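Local coordinates for aminofutalosine deaminase (Helicobacter pylori, PDB 7LKK), which deaminates aminofutalosine in the menaquinone pathway, and probably adenosine as well, as a metal-dependent hydrolase of the amidohydrolase family, at residues 79-84 with 134-139; 154-159 with 188-193. All blocks are in the same frame, centred on the assembly; numbering follows the deposited sequence.

Interaction 1. Residues 79-84 with 134-139; sequences HTHFEF and GAISNH. With FE (Fe (III) ion), chain E; MCF ((8R)-3-(5-S-methyl-5-thio-beta-D-ribofuranosyl)-3,6,7,8-tetrahydroimidazo[4,5-d][1,3]diazepin-8-ol), chain J; EDO (1,2-ethanediol), chain F.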
loop_
_atom_site.group_PDB
_atom_site.type_symbol
_atom_site.label_atom_id
_atom_site.label_comp_id
_atom_site.label_asym_id
_atom_site.label_seq_id
_atom_site.Cartn_x
_atom_site.Cartn_y
_atom_site.Cartn_z
ATOM N N HIS A 79 -4.641 -14.892 -10.703
ATOM C CA HIS A 79 -5.077 -14.041 -11.810
ATOM C C HIS A 79 -3.984 -13.029 -12.124
ATOM O O HIS A 79 -3.785 -12.075 -11.365
ATOM C CB HIS A 79 -6.388 -13.337 -11.469
ATOM C CG HIS A 79 -6.987 -12.584 -12.617
ATOM N ND1 HIS A 79 -7.765 -13.192 -13.579
ATOM C CD2 HIS A 79 -6.925 -11.274 -12.955
ATOM C CE1 HIS A 79 -8.157 -12.290 -14.460
ATOM N NE2 HIS A 79 -7.662 -11.118 -14.104
ATOM N N THR A 80 -3.284 -13.229 -13.240
ATOM C CA THR A 80 -2.319 -12.250 -13.718
ATOM C C THR A 80 -2.330 -12.251 -15.241
ATOM O O THR A 80 -2.759 -13.215 -15.878
ATOM C CB THR A 80 -0.908 -12.529 -13.187
ATOM O OG1 THR A 80 -0.033 -11.460 -13.569
ATOM C CG2 THR A 80 -0.379 -13.836 -13.749
ATOM N N HIS A 81 -1.848 -11.152 -15.818
ATOM C CA HIS A 81 -1.725 -10.981 -17.267
ATOM C C HIS A 81 -0.256 -10.728 -17.593
ATOM O O HIS A 81 0.192 -9.580 -17.614
ATOM C CB HIS A 81 -2.600 -9.830 -17.776
ATOM C CG HIS A 81 -4.052 -9.970 -17.444
ATOM N ND1 HIS A 81 -5.003 -10.302 -18.384
ATOM C CD2 HIS A 81 -4.721 -9.800 -16.279
ATOM C CE1 HIS A 81 -6.192 -10.340 -17.812
ATOM N NE2 HIS A 81 -6.049 -10.041 -16.534
ATOM N N PHE A 82 0.495 -11.805 -17.845
ATOM C CA PHE A 82 1.921 -11.661 -18.119
ATOM C C PHE A 82 2.182 -10.899 -19.411
ATOM O O PHE A 82 3.192 -10.194 -19.520
ATOM C CB PHE A 82 2.589 -13.035 -18.182
ATOM C CG PHE A 82 2.890 -13.625 -16.834
ATOM C CD1 PHE A 82 3.879 -13.083 -16.029
ATOM C CD2 PHE A 82 2.195 -14.730 -16.377
ATOM C CE1 PHE A 82 4.160 -13.627 -14.791
ATOM C CE2 PHE A 82 2.473 -15.282 -15.139
ATOM C CZ PHE A 82 3.456 -14.728 -14.346
ATOM N N GLU A 83 1.290 -11.021 -20.398
ATOM C CA GLU A 83 1.518 -10.391 -21.694
ATOM C C GLU A 83 1.589 -8.870 -21.606
ATOM O O GLU A 83 2.183 -8.239 -22.486
ATOM C CB GLU A 83 0.425 -10.809 -22.680
ATOM C CG GLU A 83 0.422 -12.296 -23.013
ATOM C CD GLU A 83 -0.785 -12.711 -23.839
ATOM O OE1 GLU A 83 -1.914 -12.297 -23.500
ATOM O OE2 GLU A 83 -0.603 -13.455 -24.826
ATOM N N PHE A 84 1.009 -8.266 -20.568
ATOM C CA PHE A 84 1.031 -6.820 -20.387
ATOM C C PHE A 84 2.156 -6.358 -19.465
ATOM O O PHE A 84 2.066 -5.269 -18.888
ATOM C CB PHE A 84 -0.313 -6.337 -19.841
ATOM C CG PHE A 84 -1.437 -6.406 -20.834
ATOM C CD1 PHE A 84 -1.666 -5.361 -21.715
ATOM C CD2 PHE A 84 -2.272 -7.510 -20.877
ATOM C CE1 PHE A 84 -2.704 -5.420 -22.626
ATOM C CE2 PHE A 84 -3.310 -7.575 -21.786
ATOM C CZ PHE A 84 -3.526 -6.527 -22.661
ATOM N N GLY A 134 -2.241 -18.378 -11.953
ATOM C CA GLY A 134 -3.301 -18.418 -12.940
ATOM C C GLY A 134 -3.068 -17.332 -13.972
ATOM O O GLY A 134 -3.330 -16.156 -13.708
ATOM N N ALA A 135 -2.550 -17.709 -15.138
ATOM C CA ALA A 135 -2.112 -16.755 -16.150
ATOM C C ALA A 135 -3.184 -16.592 -17.220
ATOM O O ALA A 135 -3.491 -17.541 -17.949
ATOM C CB ALA A 135 -0.793 -17.209 -16.776
ATOM N N ILE A 136 -3.741 -15.389 -17.319
ATOM C CA ILE A 136 -4.672 -15.064 -18.392
ATOM C C ILE A 136 -3.876 -14.716 -19.642
ATOM O O ILE A 136 -2.972 -13.872 -19.602
ATOM C CB ILE A 136 -5.598 -13.908 -17.984
ATOM C CG1 ILE A 136 -6.339 -14.246 -16.688
ATOM C CG2 ILE A 136 -6.580 -13.596 -19.106
ATOM C CD1 ILE A 136 -7.608 -15.048 -16.894
ATOM N N SER A 137 -4.215 -15.355 -20.758
ATOM C CA SER A 137 -3.443 -15.212 -21.984
ATOM C C SER A 137 -4.380 -15.072 -23.171
ATOM O O SER A 137 -5.332 -15.847 -23.309
ATOM C CB SER A 137 -2.516 -16.415 -22.188
ATOM O OG SER A 137 -1.690 -16.229 -23.322
ATOM N N ASN A 138 -4.102 -14.086 -24.024
ATOM C CA ASN A 138 -4.840 -13.893 -25.267
ATOM C C ASN A 138 -4.126 -14.454 -26.486
ATOM O O ASN A 138 -4.785 -14.781 -27.479
ATOM C CB ASN A 138 -5.111 -12.401 -25.497
ATOM C CG ASN A 138 -5.953 -11.785 -24.400
ATOM O OD1 ASN A 138 -5.550 -10.812 -23.765
ATOM N ND2 ASN A 138 -7.131 -12.351 -24.170
ATOM N N HIS A 139 -2.796 -14.571 -26.440
ATOM C CA HIS A 139 -2.018 -14.993 -27.596
ATOM C C HIS A 139 -0.956 -16.037 -27.275
ATOM O O HIS A 139 -0.209 -16.428 -28.180
ATOM C CB HIS A 139 -1.345 -13.781 -28.260
ATOM C CG HIS A 139 -2.290 -12.668 -28.594
ATOM N ND1 HIS A 139 -3.248 -12.774 -29.579
ATOM C CD2 HIS A 139 -2.419 -11.423 -28.078
ATOM C CE1 HIS A 139 -3.928 -11.644 -29.653
ATOM N NE2 HIS A 139 -3.446 -10.807 -28.752
HETATM FE FE FE E . -7.554 -9.474 -15.353
HETATM O O8 MCF J . -8.470 -7.740 -15.396
HETATM C C8 MCF J . -7.773 -6.556 -15.690
HETATM C C7 MCF J . -8.690 -5.341 -15.780
HETATM N N6 MCF J . -9.992 -5.715 -16.275
HETATM C C5 MCF J . -10.094 -6.512 -17.476
HETATM N N4 MCF J . -8.977 -7.016 -18.269
HETATM C C10 MCF J . -7.502 -6.885 -18.176
HETATM C C9 MCF J . -6.894 -6.682 -16.952
HETATM N N1 MCF J . -5.587 -6.611 -17.162
HETATM C C2 MCF J . -5.337 -6.778 -18.459
HETATM N N3 MCF J . -6.511 -6.956 -19.072
HETATM C C1S MCF J . -6.633 -7.161 -20.548
HETATM C C2S MCF J . -7.642 -8.263 -20.946
HETATM O O2S MCF J . -7.054 -9.493 -20.903
HETATM O O4S MCF J . -7.096 -6.103 -21.100
HETATM C C4S MCF J . -7.834 -6.592 -22.457
HETATM C C3S MCF J . -7.981 -7.884 -22.383
HETATM O O3S MCF J . -7.015 -8.552 -23.327
HETATM C C5S MCF J . -9.185 -5.908 -22.568
HETATM S S5S MCF J . -9.617 -5.695 -24.318
HETATM C C6S MCF J . -11.408 -5.427 -24.463
HETATM C C1 EDO F . -4.471 -8.018 -26.464
HETATM O O1 EDO F . -3.988 -8.481 -25.198
HETATM C C2 EDO F . -5.996 -8.006 -26.466
HETATM O O2 EDO F . -6.473 -6.871 -25.735
HETATM O O HOH W 1 -0.588 -14.241 -18.251
HETATM O O HOH W 2 -1.833 -12.054 -20.715
#
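Ile136 packs against two of the iron-binding histidines, His79 and His81, and touches each with a different branch. Its CG1 lies 3.5 Å from CE1 of His79, the two side chains running obliquely past one another. CB and CG2 turn to His81 instead: CB stands over one face of that imidazole in a CH-pi contact, 3.9 Å from the ring centroid. The inhibitor occupies the opposite face, with N1 of its base above the ring centre, and the His81 ring is thus sandwiched between Ile136 CB and the ligand, which limits its rotation. NE2 of His79 and NE2 of His81 both bind the iron, as does O8 of the inhibitor at 2.0 Å; His221 and Asp328 complete the metal site. This His-x-His at the end of the first barrel strand is the metal-binding signature of the amidohydrolase TIM barrel, and strand 130-137 lies parallel beside it, joined by hydrogen bonds from Thr80 N to Gly134 O and from Ile136 N to Thr80 O (2.8 Å). Past the strand ends, Glu83 reaches across with its chain stretched out (chi2 172°), and its carboxylate receives two successive backbone N-H groups. Asn138 N meets Glu83 OE1 at 2.9 Å, almost straight (176°) though 29° out of the carboxylate plane, while His139 N approaches OE2 of Glu83 on its syn lone pair. With its backbone N held in this way, Asn138 presents OD1 to the inhibitor's sugar hydroxyl O3S at 2.7 Å, and its ND2 is hydrogen-bonded to OE1 of Glu158. The Phe82 ring turns its edge to Ala135 CB, 3.9 Å from CD2.

Interaction 2. Residues 154-159 with 188-193; sequences VVFLEF and KAALAV. With MCF ((8R)-3-(5-S-methyl-5-thio-beta-D-ribofuranosyl)-3,6,7,8-tetrahydroimidazo[4,5-d][1,3]diazepin-8-ol), chain J.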
loop_
_atom_site.group_PDB
_atom_site.type_symbol
_atom_site.label_atom_id
_atom_site.label_comp_id
_atom_site.label_asym_id
_atom_site.label_seq_id
_atom_site.Cartn_x
_atom_site.Cartn_y
_atom_site.Cartn_z
ATOM N N VAL A 154 -1.412 -22.487 -14.582
ATOM C CA VAL A 154 -2.712 -22.729 -15.193
ATOM C C VAL A 154 -2.963 -21.574 -16.152
ATOM O O VAL A 154 -3.251 -20.449 -15.722
ATOM C CB VAL A 154 -3.833 -22.840 -14.153
ATOM C CG1 VAL A 154 -5.173 -23.057 -14.841
ATOM C CG2 VAL A 154 -3.542 -23.972 -13.180
ATOM N N VAL A 155 -2.847 -21.838 -17.449
ATOM C CA VAL A 155 -2.958 -20.794 -18.462
ATOM C C VAL A 155 -4.398 -20.762 -18.959
ATOM O O VAL A 155 -4.879 -21.724 -19.566
ATOM C CB VAL A 155 -1.971 -21.011 -19.615
ATOM C CG1 VAL A 155 -2.277 -20.052 -20.755
ATOM C CG2 VAL A 155 -0.546 -20.817 -19.126
ATOM N N PHE A 156 -5.086 -19.658 -18.686
ATOM C CA PHE A 156 -6.449 -19.429 -19.155
ATOM C C PHE A 156 -6.364 -18.709 -20.495
ATOM O O PHE A 156 -6.082 -17.510 -20.549
ATOM C CB PHE A 156 -7.242 -18.597 -18.149
ATOM C CG PHE A 156 -7.462 -19.269 -16.821
ATOM C CD1 PHE A 156 -6.487 -19.225 -15.836
ATOM C CD2 PHE A 156 -8.657 -19.910 -16.545
ATOM C CE1 PHE A 156 -6.693 -19.831 -14.610
ATOM C CE2 PHE A 156 -8.868 -20.522 -15.320
ATOM C CZ PHE A 156 -7.885 -20.479 -14.351
ATOM N N LEU A 157 -6.600 -19.437 -21.583
ATOM C CA LEU A 157 -6.717 -18.802 -22.892
ATOM C C LEU A 157 -8.015 -18.008 -22.929
ATOM O O LEU A 157 -9.105 -18.587 -22.884
ATOM C CB LEU A 157 -6.681 -19.842 -24.009
ATOM C CG LEU A 157 -6.752 -19.255 -25.421
ATOM C CD1 LEU A 157 -5.578 -18.322 -25.681
ATOM C CD2 LEU A 157 -6.815 -20.350 -26.473
ATOM N N GLU A 158 -7.902 -16.687 -23.013
ATOM C CA GLU A 158 -9.029 -15.786 -22.827
ATOM C C GLU A 158 -9.600 -15.367 -24.173
ATOM O O GLU A 158 -8.865 -14.891 -25.046
ATOM C CB GLU A 158 -8.605 -14.552 -22.032
ATOM C CG GLU A 158 -9.678 -13.494 -21.915
ATOM C CD GLU A 158 -9.198 -12.279 -21.150
ATOM O OE1 GLU A 158 -8.360 -11.531 -21.692
ATOM O OE2 GLU A 158 -9.655 -12.079 -20.005
ATOM N N PHE A 159 -10.910 -15.525 -24.328
ATOM C CA PHE A 159 -11.583 -15.202 -25.577
ATOM C C PHE A 159 -12.114 -13.775 -25.542
ATOM O O PHE A 159 -12.712 -13.348 -24.549
ATOM C CB PHE A 159 -12.724 -16.184 -25.844
ATOM C CG PHE A 159 -13.457 -15.913 -27.120
ATOM C CD1 PHE A 159 -12.959 -16.372 -28.326
ATOM C CD2 PHE A 159 -14.636 -15.186 -27.119
ATOM C CE1 PHE A 159 -13.624 -16.119 -29.507
ATOM C CE2 PHE A 159 -15.304 -14.926 -28.296
ATOM C CZ PHE A 159 -14.797 -15.395 -29.490
ATOM N N LYS A 188 -1.310 -26.607 -16.876
ATOM C CA LYS A 188 -2.696 -26.989 -17.094
ATOM C C LYS A 188 -3.352 -25.967 -18.012
ATOM O O LYS A 188 -3.234 -24.758 -17.785
ATOM C CB LYS A 188 -3.460 -27.084 -15.770
ATOM C CG LYS A 188 -4.960 -27.289 -15.933
ATOM C CD LYS A 188 -5.583 -27.929 -14.700
ATOM C CE LYS A 188 -5.300 -27.116 -13.447
ATOM N NZ LYS A 188 -5.845 -27.762 -12.218
ATOM N N ALA A 189 -4.030 -26.449 -19.047
ATOM C CA ALA A 189 -4.717 -25.572 -19.983
ATOM C C ALA A 189 -6.125 -25.273 -19.486
ATOM O O ALA A 189 -6.837 -26.167 -19.019
ATOM C CB ALA A 189 -4.775 -26.200 -21.376
ATOM N N ALA A 190 -6.521 -24.007 -19.593
ATOM C CA ALA A 190 -7.833 -23.556 -19.160
ATOM C C ALA A 190 -8.324 -22.492 -20.133
ATOM O O ALA A 190 -7.618 -22.105 -21.067
ATOM C CB ALA A 190 -7.792 -23.030 -17.720
ATOM N N LEU A 191 -9.548 -22.019 -19.909
ATOM C CA LEU A 191 -10.211 -21.099 -20.820
ATOM C C LEU A 191 -10.821 -19.947 -20.038
ATOM O O LEU A 191 -11.121 -20.065 -18.847
ATOM C CB LEU A 191 -11.295 -21.812 -21.640
ATOM C CG LEU A 191 -10.773 -22.779 -22.702
ATOM C CD1 LEU A 191 -11.802 -23.853 -23.012
ATOM C CD2 LEU A 191 -10.390 -22.018 -23.960
ATOM N N ALA A 192 -11.008 -18.822 -20.722
ATOM C CA ALA A 192 -11.565 -17.641 -20.082
ATOM C C ALA A 192 -12.486 -16.900 -21.038
ATOM O O ALA A 192 -12.203 -16.792 -22.236
ATOM C CB ALA A 192 -10.459 -16.696 -19.592
ATOM N N VAL A 193 -13.593 -16.405 -20.494
ATOM C CA VAL A 193 -14.453 -15.436 -21.159
ATOM C C VAL A 193 -14.110 -14.074 -20.582
ATOM O O VAL A 193 -14.125 -13.896 -19.359
ATOM C CB VAL A 193 -15.939 -15.769 -20.940
ATOM C CG1 VAL A 193 -16.824 -14.730 -21.613
ATOM C CG2 VAL A 193 -16.257 -17.175 -21.442
HETATM O O8 MCF J . -8.470 -7.740 -15.396
HETATM C C8 MCF J . -7.773 -6.556 -15.690
HETATM C C7 MCF J . -8.690 -5.341 -15.780
HETATM N N6 MCF J . -9.992 -5.715 -16.275
HETATM C C5 MCF J . -10.094 -6.512 -17.476
HETATM N N4 MCF J . -8.977 -7.016 -18.269
HETATM C C10 MCF J . -7.502 -6.885 -18.176
HETATM C C9 MCF J . -6.894 -6.682 -16.952
HETATM N N1 MCF J . -5.587 -6.611 -17.162
HETATM C C2 MCF J . -5.337 -6.778 -18.459
HETATM N N3 MCF J . -6.511 -6.956 -19.072
HETATM C C1S MCF J . -6.633 -7.161 -20.548
HETATM C C2S MCF J . -7.642 -8.263 -20.946
HETATM O O2S MCF J . -7.054 -9.493 -20.903
HETATM O O4S MCF J . -7.096 -6.103 -21.100
HETATM C C4S MCF J . -7.834 -6.592 -22.457
HETATM C C3S MCF J . -7.981 -7.884 -22.383
HETATM O O3S MCF J . -7.015 -8.552 -23.327
HETATM C C5S MCF J . -9.185 -5.908 -22.568
HETATM S S5S MCF J . -9.617 -5.695 -24.318
HETATM C C6S MCF J . -11.408 -5.427 -24.463
HETATM O O HOH W 3 -11.176 -13.434 -18.293
#
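The Phe156 ring carries the methyl of Ala190 over one face and the carbonyl oxygen of Leu191 at its edge. Ala190 CB stands 3.4 Å above the ring plane, displaced toward the rim on the CD2 side, and makes a CH-pi contact 3.8 Å from the centroid. Leu191 O lies in the ring plane, 3.4 Å from Phe156 CD2, where it faces the slightly positive rim of the aromatic. With CG beside the backbone N (chi1 -65°), Phe156 leans across the neighbouring strand and brings both contacts about. Ala190 CB also meets Val154 CG1, and farther along Ala192 CB packs against Glu158 CB at 3.7 Å. At the outer end of this row Val154 and Lys188 run alongside each other in the same direction, with CG2 of Val154 against CE of Lys188; the amine continues to the carbonyl of Leu372. Strands 154-159 and 188-193 are parallel neighbours in the TIM barrel, linked through helix 166-180 in a beta-alpha-beta unit. The side chains of Leu157 and Leu191 belong to the other face, where both pack on Phe172 of that helix. Five backbone hydrogen bonds alternate between the strands, from Val155 N to Lys188 O through to Phe159 N to Ala192 O (2.8 Å, 168°). The alanine methyls let the Phe156 ring and the Glu158 chain lie close against strand 188-193. Near the C-terminal end Glu158, stretched out toward the pocket, accepts at OE1 from the inhibitor's sugar hydroxyl O2S at 2.5 Å and from Asn138 ND2. A water donates to Glu158 OE2 and to Val193 O, and together these donors fix the carboxylate's orientation toward the sugar.

How the interactions relate
Both interactions are buried and join neighbouring parallel strands of one barrel, in series along the chain: strand 130-137, the second partner of interaction 1, pairs with strand 152-159, the first partner of interaction 2. They meet where Ser137 O probably accepts a hydrogen bond from Glu158 N and Ile136 CG2 packs on Glu158 OE2. Interaction 1 lies at the strand ends, where backbone pairing is short and the Glu83 carboxylate and Ile136, packed on the histidines, do much of the joining; its outer end reaches exposed His139. Interaction 2 is regular strand pairing with mainly apolar side chains. Both touch the inhibitor's sugar, through Asn138 and Glu158 respectively, but of the two only interaction 1 supplies iron ligands, His79 and His81.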